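Local coordinates for Thiosulfate:glutathione sulfurtransferase (Saccharomyces cerevisiae, PDB 3D1P), which transfers sulfur from thiosulfate to glutathione, giving S-sulfanylglutathione and sulfite in mitochondrial hydrogen sulfide metabolism, at residues V63-D75 with R103-Y116. Residues are numbered along the deposited sequence; the frame is centred on the assembly and turned at random. Where two conformers were deposited one is given.
Sequences VPYRSHPDAFALD and RGGEAQKVASSHGY
Y65 lays its ring on helix 102-112, one face over R103 O and E106 CB, with P69 CB over the rim of the other face. With CG anti to the backbone N (chi1 -177°), the ring reaches from its loop to the helix. On the helix side E106 CB makes a CH-pi contact, 3.8 Å from the Y65 ring centroid, while A107 CB meets CD1 obliquely and V110 CG2 approaches the rim near the ring plane. V110 is the next bump: its CG2 lies 3.6 Å from P69 O, and its CG1 fits against F72 CB and A73 N, so the valine wedges between the P69 and F72 parts of the loop. F72 goes deeper, its CB lodged 3.9 Å from A111 CB and its ring edge turned to the face of Y116 in an offset edge-to-face pair, planes at 82°. Outside this, A73 CB sits over the centre of the H114 ring, 3.6 Å from its centroid and 13° off the normal. The polar links across the seam are water-mediated: one water accepts from R66 N and R103 NH1, another donates to F72 O and H114 O. A111 O takes H114 N and Y116 N from opposite faces of its plane, joining the chain that carries both rings back to the helix. R103, whose NH1 also forms a salt bridge with E51, lies about 4 Å, side chain to side chain, from the persulfide-forming C98. In this rhodanese fold the loop 63-75, running from edge strand 61-62 to helix 76-83, thus packs along helix 102-112, with F72, A111 and Y116 resting on central strand 93-97.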
# COMPACT_ATOMS: atom_id res chain seq x y z
N VAL A 63 -4.61 4.61 2.31
CA VAL A 63 -5.81 4.67 1.47
C VAL A 63 -6.78 3.61 2.02
O VAL A 63 -6.80 2.47 1.55
CB VAL A 63 -5.53 4.46 -0.02
CG1 VAL A 63 -6.81 4.71 -0.81
CG2 VAL A 63 -4.40 5.39 -0.49
N PRO A 64 -7.51 3.95 3.07
CA PRO A 64 -8.25 2.92 3.81
C PRO A 64 -9.24 2.13 2.97
O PRO A 64 -10.13 2.70 2.31
CB PRO A 64 -8.98 3.74 4.89
CG PRO A 64 -8.09 4.96 5.11
CD PRO A 64 -7.57 5.27 3.73
N TYR A 65 -9.16 0.79 3.05
CA TYR A 65 -10.03 -0.04 2.25
C TYR A 65 -11.44 -0.14 2.84
O TYR A 65 -12.41 0.00 2.11
CB TYR A 65 -9.43 -1.43 2.03
CG TYR A 65 -10.30 -2.27 1.14
CD1 TYR A 65 -10.37 -2.00 -0.21
CD2 TYR A 65 -11.08 -3.29 1.65
CE1 TYR A 65 -11.24 -2.73 -1.05
CE2 TYR A 65 -11.93 -3.99 0.84
CZ TYR A 65 -12.00 -3.71 -0.50
OH TYR A 65 -12.86 -4.44 -1.30
N ARG A 66 -11.54 -0.38 4.14
CA ARG A 66 -12.83 -0.53 4.80
C ARG A 66 -13.72 0.69 4.61
O ARG A 66 -14.91 0.56 4.31
CB ARG A 66 -12.64 -0.82 6.29
CG ARG A 66 -12.47 -2.29 6.62
CD ARG A 66 -12.17 -2.49 8.10
NE ARG A 66 -13.33 -2.21 8.93
CZ ARG A 66 -14.38 -3.02 9.05
NH1 ARG A 66 -14.42 -4.16 8.38
NH2 ARG A 66 -15.39 -2.68 9.83
N SER A 67 -13.15 1.87 4.79
CA SER A 67 -13.89 3.11 4.69
C SER A 67 -13.87 3.76 3.31
O SER A 67 -14.70 4.64 3.07
CB SER A 67 -13.50 4.07 5.79
OG SER A 67 -12.12 4.31 5.77
N HIS A 68 -12.99 3.31 2.42
CA HIS A 68 -12.93 3.82 1.06
C HIS A 68 -12.62 2.66 0.09
O HIS A 68 -11.59 2.69 -0.60
CB HIS A 68 -11.88 4.94 0.92
CG HIS A 68 -12.17 6.10 1.76
ND1 HIS A 68 -13.05 7.08 1.36
CD2 HIS A 68 -11.74 6.46 2.98
CE1 HIS A 68 -13.11 8.01 2.29
NE2 HIS A 68 -12.35 7.64 3.30
N PRO A 69 -13.48 1.65 -0.00
CA PRO A 69 -13.14 0.48 -0.82
C PRO A 69 -13.01 0.76 -2.30
O PRO A 69 -12.34 0.03 -3.04
CB PRO A 69 -14.27 -0.51 -0.51
CG PRO A 69 -15.42 0.38 -0.10
CD PRO A 69 -14.75 1.49 0.71
N ASP A 70 -13.72 1.79 -2.75
CA ASP A 70 -13.69 2.28 -4.13
C ASP A 70 -12.61 3.28 -4.43
O ASP A 70 -12.58 3.79 -5.53
CB ASP A 70 -15.04 2.99 -4.46
CG ASP A 70 -15.37 4.17 -3.49
OD1 ASP A 70 -14.88 4.20 -2.27
OD2 ASP A 70 -16.21 5.01 -3.94
N ALA A 71 -11.72 3.57 -3.48
CA ALA A 71 -10.77 4.64 -3.68
C ALA A 71 -10.02 4.49 -5.00
O ALA A 71 -9.89 5.46 -5.74
CB ALA A 71 -9.75 4.68 -2.54
N PHE A 72 -9.52 3.29 -5.29
CA PHE A 72 -8.70 3.14 -6.46
C PHE A 72 -9.46 3.10 -7.77
O PHE A 72 -8.83 3.00 -8.83
CB PHE A 72 -7.71 1.98 -6.32
CG PHE A 72 -6.52 2.37 -5.48
CD1 PHE A 72 -5.51 3.14 -6.04
CD2 PHE A 72 -6.45 2.08 -4.13
CE1 PHE A 72 -4.47 3.62 -5.29
CE2 PHE A 72 -5.39 2.53 -3.37
CZ PHE A 72 -4.39 3.32 -3.96
N ALA A 73 -10.79 3.25 -7.70
CA ALA A 73 -11.64 3.43 -8.87
C ALA A 73 -12.00 4.89 -9.10
O ALA A 73 -12.65 5.22 -10.09
CB ALA A 73 -12.92 2.61 -8.73
N LEU A 74 -11.58 5.81 -8.22
CA LEU A 74 -11.95 7.21 -8.35
C LEU A 74 -11.04 7.95 -9.31
O LEU A 74 -9.85 7.69 -9.38
CB LEU A 74 -11.87 7.89 -6.98
CG LEU A 74 -12.77 7.29 -5.91
CD1 LEU A 74 -12.54 7.97 -4.57
CD2 LEU A 74 -14.24 7.33 -6.30
N ASP A 75 -11.61 8.93 -10.00
CA ASP A 75 -10.78 9.83 -10.80
C ASP A 75 -9.91 10.70 -9.88
O ASP A 75 -10.14 10.76 -8.67
CB ASP A 75 -11.63 10.66 -11.74
CG ASP A 75 -12.39 11.74 -11.04
OD1 ASP A 75 -11.79 12.58 -10.32
OD2 ASP A 75 -13.62 11.82 -11.23
N ARG A 103 -7.46 -7.16 3.17
CA ARG A 103 -7.84 -5.90 2.60
C ARG A 103 -6.84 -5.43 1.56
O ARG A 103 -7.22 -4.85 0.53
CB ARG A 103 -8.02 -4.84 3.68
CG ARG A 103 -9.16 -5.17 4.65
CD ARG A 103 -9.13 -4.25 5.84
NE ARG A 103 -8.02 -4.55 6.73
CZ ARG A 103 -7.64 -3.83 7.77
NH1 ARG A 103 -8.13 -2.61 7.96
NH2 ARG A 103 -6.74 -4.30 8.63
N GLY A 104 -5.54 -5.63 1.82
CA GLY A 104 -4.53 -5.32 0.81
C GLY A 104 -4.80 -6.02 -0.52
O GLY A 104 -4.70 -5.43 -1.58
N GLY A 105 -5.15 -7.29 -0.45
CA GLY A 105 -5.44 -8.04 -1.65
C GLY A 105 -6.65 -7.50 -2.38
O GLY A 105 -6.67 -7.42 -3.63
N GLU A 106 -7.69 -7.12 -1.63
CA GLU A 106 -8.91 -6.55 -2.23
C GLU A 106 -8.60 -5.24 -2.92
O GLU A 106 -9.10 -4.95 -4.02
CB GLU A 106 -9.99 -6.32 -1.16
CG GLU A 106 -10.61 -7.60 -0.63
CD GLU A 106 -11.15 -8.51 -1.77
OE1 GLU A 106 -11.90 -8.01 -2.62
OE2 GLU A 106 -10.77 -9.69 -1.85
N ALA A 107 -7.84 -4.39 -2.24
CA ALA A 107 -7.50 -3.08 -2.81
C ALA A 107 -6.65 -3.22 -4.05
O ALA A 107 -6.85 -2.49 -5.04
CB ALA A 107 -6.80 -2.23 -1.76
N GLN A 108 -5.74 -4.18 -4.07
CA GLN A 108 -4.92 -4.44 -5.25
C GLN A 108 -5.82 -4.77 -6.43
O GLN A 108 -5.56 -4.33 -7.56
CB GLN A 108 -3.91 -5.56 -4.98
CG GLN A 108 -2.96 -5.83 -6.13
CD GLN A 108 -3.49 -6.74 -7.27
OE1 GLN A 108 -3.00 -6.64 -8.44
NE2 GLN A 108 -4.44 -7.56 -7.00
N LYS A 109 -6.86 -5.54 -6.20
CA LYS A 109 -7.77 -5.92 -7.28
C LYS A 109 -8.51 -4.71 -7.82
O LYS A 109 -8.74 -4.59 -9.03
CB LYS A 109 -8.75 -6.97 -6.81
CG LYS A 109 -8.12 -8.35 -6.69
CD LYS A 109 -8.99 -9.41 -6.04
CE LYS A 109 -8.35 -10.79 -6.15
NZ LYS A 109 -8.89 -11.86 -5.26
N VAL A 110 -8.93 -3.79 -6.93
CA VAL A 110 -9.58 -2.57 -7.39
C VAL A 110 -8.61 -1.79 -8.28
O VAL A 110 -8.96 -1.36 -9.37
CB VAL A 110 -10.07 -1.70 -6.21
CG1 VAL A 110 -10.68 -0.40 -6.75
CG2 VAL A 110 -11.07 -2.46 -5.35
N ALA A 111 -7.39 -1.58 -7.80
CA ALA A 111 -6.45 -0.78 -8.58
C ALA A 111 -6.13 -1.42 -9.93
O ALA A 111 -6.13 -0.75 -10.96
CB ALA A 111 -5.16 -0.56 -7.75
N SER A 112 -5.86 -2.71 -9.92
CA SER A 112 -5.44 -3.39 -11.14
C SER A 112 -6.57 -3.41 -12.18
O SER A 112 -6.28 -3.44 -13.36
CB SER A 112 -4.92 -4.80 -10.85
OG SER A 112 -5.95 -5.64 -10.34
N SER A 113 -7.83 -3.35 -11.74
CA SER A 113 -9.02 -3.28 -12.57
C SER A 113 -9.37 -1.86 -13.02
O SER A 113 -10.32 -1.68 -13.78
CB SER A 113 -10.23 -3.81 -11.78
OG SER A 113 -10.13 -5.20 -11.55
N HIS A 114 -8.68 -0.86 -12.48
CA HIS A 114 -8.95 0.54 -12.75
C HIS A 114 -7.71 1.31 -13.15
O HIS A 114 -7.50 2.45 -12.76
CB HIS A 114 -9.70 1.22 -11.58
CG HIS A 114 -11.02 0.59 -11.33
ND1 HIS A 114 -12.25 1.00 -11.80
CD2 HIS A 114 -11.24 -0.52 -10.60
CE1 HIS A 114 -13.17 0.16 -11.34
NE2 HIS A 114 -12.58 -0.76 -10.61
N GLY A 115 -6.91 0.69 -14.02
CA GLY A 115 -5.88 1.43 -14.70
C GLY A 115 -4.48 1.39 -14.15
O GLY A 115 -3.58 2.03 -14.73
N TYR A 116 -4.25 0.60 -13.09
CA TYR A 116 -2.91 0.47 -12.55
C TYR A 116 -2.36 -0.86 -13.05
O TYR A 116 -2.72 -1.92 -12.57
CB TYR A 116 -2.92 0.47 -11.01
CG TYR A 116 -3.22 1.82 -10.44
CD1 TYR A 116 -2.19 2.68 -10.13
CD2 TYR A 116 -4.54 2.26 -10.22
CE1 TYR A 116 -2.41 3.95 -9.59
CE2 TYR A 116 -4.77 3.51 -9.69
CZ TYR A 116 -3.72 4.36 -9.38
OH TYR A 116 -4.00 5.59 -8.81
O HOH W 1 -9.31 -0.79 6.05
O HOH W 2 -8.51 4.41 -11.10